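Local coordinates for glutamine amidotransferase domain-containing protein (Thermotoga maritima, PDB 1O1Y), which probably acts as a glutamine amidotransferase, releasing ammonia from glutamine for transfer to an acceptor that is not established, at residues A107-G117 with G151-R159. Numbering follows the deposited sequence.
Sequences AKVLGASVYRG and GDTFDLPRR. With SO4 (sulfate ion), chain C.
A two-stranded antiparallel sheet, separate from the large mixed sheet of this glutamine amidotransferase domain, pairs strand 114-116 with strand 152-154. Tyr115 and Thr153 form its hydrogen-bonded pair: Thr153 N gives a nearly straight bond to Tyr115 O (2.8 Å, 175°), and Tyr115 N returns one to Thr153 O. Asp155 N to Ser113 O and Gly117 N to Gly151 O extend the pairing at the two ends.

Tyr115 CG stands between its own backbone N and carbonyl carbon (chi1 44°), which lays the ring across strand 152-154. Thr153 O sits over the centre of one face, the methyl CG2 of Thr153 packs 3.5 Å from Tyr115 CE1, and the phenol OH donates to Asp155 OD1 at 2.6 Å, reaching it from above the carboxylate plane. A phenylalanine here would probably keep the ring packing but deprive Asp155 OD1 of this donor, making the carboxylate freer to turn. A water donates to Asp155 OD2 and accepts from Ser113 N.

Strand 114-116 follows helix 102-109, which ends in a Schellman motif: Ala112 N bonds to Ala107 O and Gly111 N to Lys108 O. Gly111 suits the positive phi, where a CB would press on the preceding carbonyl O. Around this helix end the packing is largely apolar. The compact Pro157 ring wedges against Leu110, CB to CB 3.6 Å, and Pro157 CG lies 4.1 Å from Ala107 CB and 4.0 Å from Ala112 CB, both small methyls. Ala107 CB also meets Phe154 CG at 4.0 Å, and the Phe154 ring meets that of Phe174, on strand 173-176 of the large sheet, with planes about 70° apart. Two waters link Leu110 O to Arg158 N and Arg159 N. At the far end, Gly151 N and Asp152 N hold a sulfate ion, probably from the crystallisation liquor.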
loop_
_atom_site.group_PDB
_atom_site.type_symbol
_atom_site.label_atom_id
_atom_site.label_comp_id
_atom_site.label_asym_id
_atom_site.label_seq_id
_atom_site.Cartn_x
_atom_site.Cartn_y
_atom_site.Cartn_z
ATOM N N ALA A 107 6.356 9.221 -1.093
ATOM C CA ALA A 107 6.324 10.631 -0.677
ATOM C C ALA A 107 7.720 11.212 -0.507
ATOM O O ALA A 107 8.004 12.322 -0.920
ATOM C CB ALA A 107 5.558 10.786 0.602
ATOM N N LYS A 108 8.604 10.451 0.126
ATOM C CA LYS A 108 9.988 10.863 0.303
ATOM C C LYS A 108 10.711 11.098 -1.040
ATOM O O LYS A 108 11.413 12.073 -1.202
ATOM C CB LYS A 108 10.745 9.816 1.162
ATOM C CG LYS A 108 12.214 10.106 1.294
ATOM C CD LYS A 108 12.898 9.074 2.219
ATOM C CE LYS A 108 14.406 9.022 1.977
ATOM N NZ LYS A 108 15.182 8.086 2.878
ATOM N N VAL A 109 10.558 10.172 -1.978
ATOM C CA VAL A 109 11.190 10.310 -3.285
ATOM C C VAL A 109 10.694 11.585 -3.988
ATOM O O VAL A 109 11.461 12.274 -4.694
ATOM C CB VAL A 109 11.000 9.051 -4.124
ATOM C CG1 VAL A 109 11.432 9.283 -5.544
ATOM C CG2 VAL A 109 11.788 7.893 -3.521
ATOM N N LEU A 110 9.429 11.933 -3.744
ATOM C CA LEU A 110 8.795 13.122 -4.333
ATOM C C LEU A 110 9.059 14.369 -3.472
ATOM O O LEU A 110 8.449 15.434 -3.672
ATOM C CB LEU A 110 7.296 12.863 -4.464
ATOM C CG LEU A 110 6.951 11.778 -5.495
ATOM C CD1 LEU A 110 5.456 11.568 -5.484
ATOM C CD2 LEU A 110 7.416 12.172 -6.870
ATOM N N GLY A 111 9.944 14.239 -2.492
ATOM C CA GLY A 111 10.469 15.397 -1.800
ATOM C C GLY A 111 9.812 15.763 -0.472
ATOM O O GLY A 111 10.215 16.750 0.122
ATOM N N ALA A 112 8.870 14.957 0.015
ATOM C CA ALA A 112 8.088 15.283 1.219
ATOM C C ALA A 112 8.681 14.604 2.443
ATOM O O ALA A 112 9.235 13.534 2.330
ATOM C CB ALA A 112 6.659 14.823 1.059
ATOM N N SER A 113 8.532 15.235 3.600
ATOM C CA SER A 113 8.983 14.676 4.860
ATOM C C SER A 113 8.049 13.563 5.303
ATOM O O SER A 113 6.827 13.604 5.085
ATOM C CB SER A 113 9.055 15.778 5.949
ATOM O OG SER A 113 9.986 16.792 5.647
ATOM N N VAL A 114 8.640 12.585 5.958
ATOM C CA VAL A 114 7.943 11.523 6.646
ATOM C C VAL A 114 8.305 11.612 8.127
ATOM O O VAL A 114 9.452 11.912 8.505
ATOM C CB VAL A 114 8.403 10.148 6.075
ATOM C CG1 VAL A 114 7.812 8.981 6.852
ATOM C CG2 VAL A 114 8.116 10.109 4.590
ATOM N N TYR A 115 7.320 11.353 8.977
ATOM C CA TYR A 115 7.501 11.565 10.411
ATOM C C TYR A 115 6.454 10.886 11.230
ATOM O O TYR A 115 5.414 10.482 10.723
ATOM C CB TYR A 115 7.480 13.047 10.763
ATOM C CG TYR A 115 6.368 13.817 10.061
ATOM C CD1 TYR A 115 5.093 13.907 10.614
ATOM C CD2 TYR A 115 6.604 14.466 8.838
ATOM C CE1 TYR A 115 4.072 14.597 9.978
ATOM C CE2 TYR A 115 5.594 15.179 8.200
ATOM C CZ TYR A 115 4.320 15.244 8.767
ATOM O OH TYR A 115 3.314 15.951 8.143
ATOM N N ARG A 116 6.764 10.750 12.510
ATOM C CA ARG A 116 5.844 10.127 13.471
ATOM C C ARG A 116 4.573 10.957 13.563
ATOM O O ARG A 116 4.632 12.179 13.741
ATOM C CB ARG A 116 6.485 9.996 14.856
ATOM C CG ARG A 116 5.714 9.060 15.818
ATOM C CD ARG A 116 6.314 8.974 17.202
ATOM N NE ARG A 116 6.162 10.253 17.896
ATOM C CZ ARG A 116 5.097 10.620 18.619
ATOM N NH1 ARG A 116 4.049 9.812 18.769
ATOM N NH2 ARG A 116 5.081 11.817 19.200
ATOM N N GLY A 117 3.426 10.280 13.434
ATOM C CA GLY A 117 2.155 10.927 13.584
ATOM C C GLY A 117 1.934 11.480 14.969
ATOM O O GLY A 117 2.269 10.831 15.968
ATOM N N GLY A 151 2.056 4.188 12.431
ATOM C CA GLY A 151 2.379 5.244 13.348
ATOM C C GLY A 151 2.975 6.463 12.675
ATOM O O GLY A 151 2.996 7.516 13.288
ATOM N N ASP A 152 3.480 6.308 11.467
ATOM C CA ASP A 152 4.097 7.431 10.748
ATOM C C ASP A 152 3.114 7.985 9.744
ATOM O O ASP A 152 2.151 7.319 9.314
ATOM C CB ASP A 152 5.359 7.010 10.006
ATOM C CG ASP A 152 6.587 6.876 10.915
ATOM O OD1 ASP A 152 6.514 7.108 12.167
ATOM O OD2 ASP A 152 7.688 6.493 10.420
ATOM N N THR A 153 3.365 9.222 9.375
ATOM C CA THR A 153 2.656 9.896 8.280
ATOM C C THR A 153 3.618 10.743 7.438
ATOM O O THR A 153 4.817 10.627 7.550
ATOM C CB THR A 153 1.452 10.726 8.888
ATOM O OG1 THR A 153 0.567 11.182 7.843
ATOM C CG2 THR A 153 1.914 11.924 9.620
ATOM N N PHE A 154 3.087 11.572 6.552
ATOM C CA PHE A 154 3.901 12.332 5.641
ATOM C C PHE A 154 3.204 13.622 5.245
ATOM O O PHE A 154 1.994 13.760 5.378
ATOM C CB PHE A 154 4.242 11.502 4.380
ATOM C CG PHE A 154 3.039 10.852 3.729
ATOM C CD1 PHE A 154 2.642 9.572 4.087
ATOM C CD2 PHE A 154 2.275 11.549 2.797
ATOM C CE1 PHE A 154 1.486 9.011 3.519
ATOM C CE2 PHE A 154 1.134 10.990 2.225
ATOM C CZ PHE A 154 0.740 9.731 2.594
ATOM N N ASP A 155 4.008 14.560 4.749
ATOM C CA ASP A 155 3.517 15.751 4.057
ATOM C C ASP A 155 3.114 15.372 2.635
ATOM O O ASP A 155 3.617 14.423 2.061
ATOM C CB ASP A 155 4.602 16.780 3.963
ATOM C CG ASP A 155 4.881 17.468 5.279
ATOM O OD1 ASP A 155 3.988 17.446 6.168
ATOM O OD2 ASP A 155 5.969 18.061 5.481
ATOM N N LEU A 156 2.188 16.127 2.062
ATOM C CA LEU A 156 1.790 15.921 0.666
ATOM C C LEU A 156 2.862 16.467 -0.261
ATOM O O LEU A 156 3.220 17.618 -0.166
ATOM C CB LEU A 156 0.468 16.647 0.409
ATOM C CG LEU A 156 -0.163 16.544 -0.988
ATOM C CD1 LEU A 156 -0.638 15.149 -1.214
ATOM C CD2 LEU A 156 -1.294 17.514 -1.108
ATOM N N PRO A 157 3.425 15.642 -1.149
ATOM C CA PRO A 157 4.441 16.161 -2.047
ATOM C C PRO A 157 3.887 17.271 -2.918
ATOM O O PRO A 157 2.697 17.294 -3.262
ATOM C CB PRO A 157 4.798 14.961 -2.912
ATOM C CG PRO A 157 4.490 13.762 -2.082
ATOM C CD PRO A 157 3.254 14.183 -1.303
ATOM N N ARG A 158 4.766 18.171 -3.268
ATOM C CA ARG A 158 4.369 19.374 -3.983
ATOM C C ARG A 158 3.676 19.005 -5.277
ATOM O O ARG A 158 2.661 19.586 -5.644
ATOM C CB ARG A 158 5.563 20.247 -4.279
ATOM C CG ARG A 158 5.152 21.565 -4.948
ATOM C CD ARG A 158 6.317 22.496 -5.250
ATOM N NE ARG A 158 7.427 21.738 -5.811
ATOM C CZ ARG A 158 7.641 21.542 -7.104
ATOM N NH1 ARG A 158 6.865 22.109 -8.025
ATOM N NH2 ARG A 158 8.674 20.798 -7.478
ATOM N N ARG A 159 4.196 18.044 -5.996
ATOM C CA ARG A 159 3.542 17.804 -7.288
ATOM C C ARG A 159 2.265 16.883 -7.202
ATOM O O ARG A 159 1.546 16.672 -8.189
ATOM C CB ARG A 159 4.603 17.267 -8.250
ATOM C CG ARG A 159 5.690 18.317 -8.644
ATOM C CD ARG A 159 6.991 17.679 -9.207
ATOM N NE ARG A 159 7.699 16.868 -8.194
ATOM C CZ ARG A 159 8.655 15.961 -8.451
ATOM N NH1 ARG A 159 9.044 15.698 -9.701
ATOM N NH2 ARG A 159 9.229 15.307 -7.445
HETATM S S SO4 C . 4.958 2.860 10.949
HETATM O O1 SO4 C . 4.408 2.284 12.159
HETATM O O2 SO4 C . 4.039 3.735 10.182
HETATM O O3 SO4 C . 5.250 1.718 10.083
HETATM O O4 SO4 C . 6.226 3.568 11.187
HETATM O O HOH W 1 7.503 17.702 -2.332
HETATM O O HOH W 2 7.121 16.894 -5.512
HETATM O O HOH W 3 8.110 18.110 3.892
HETATM O O HOH W 4 1.886 7.965 15.860
#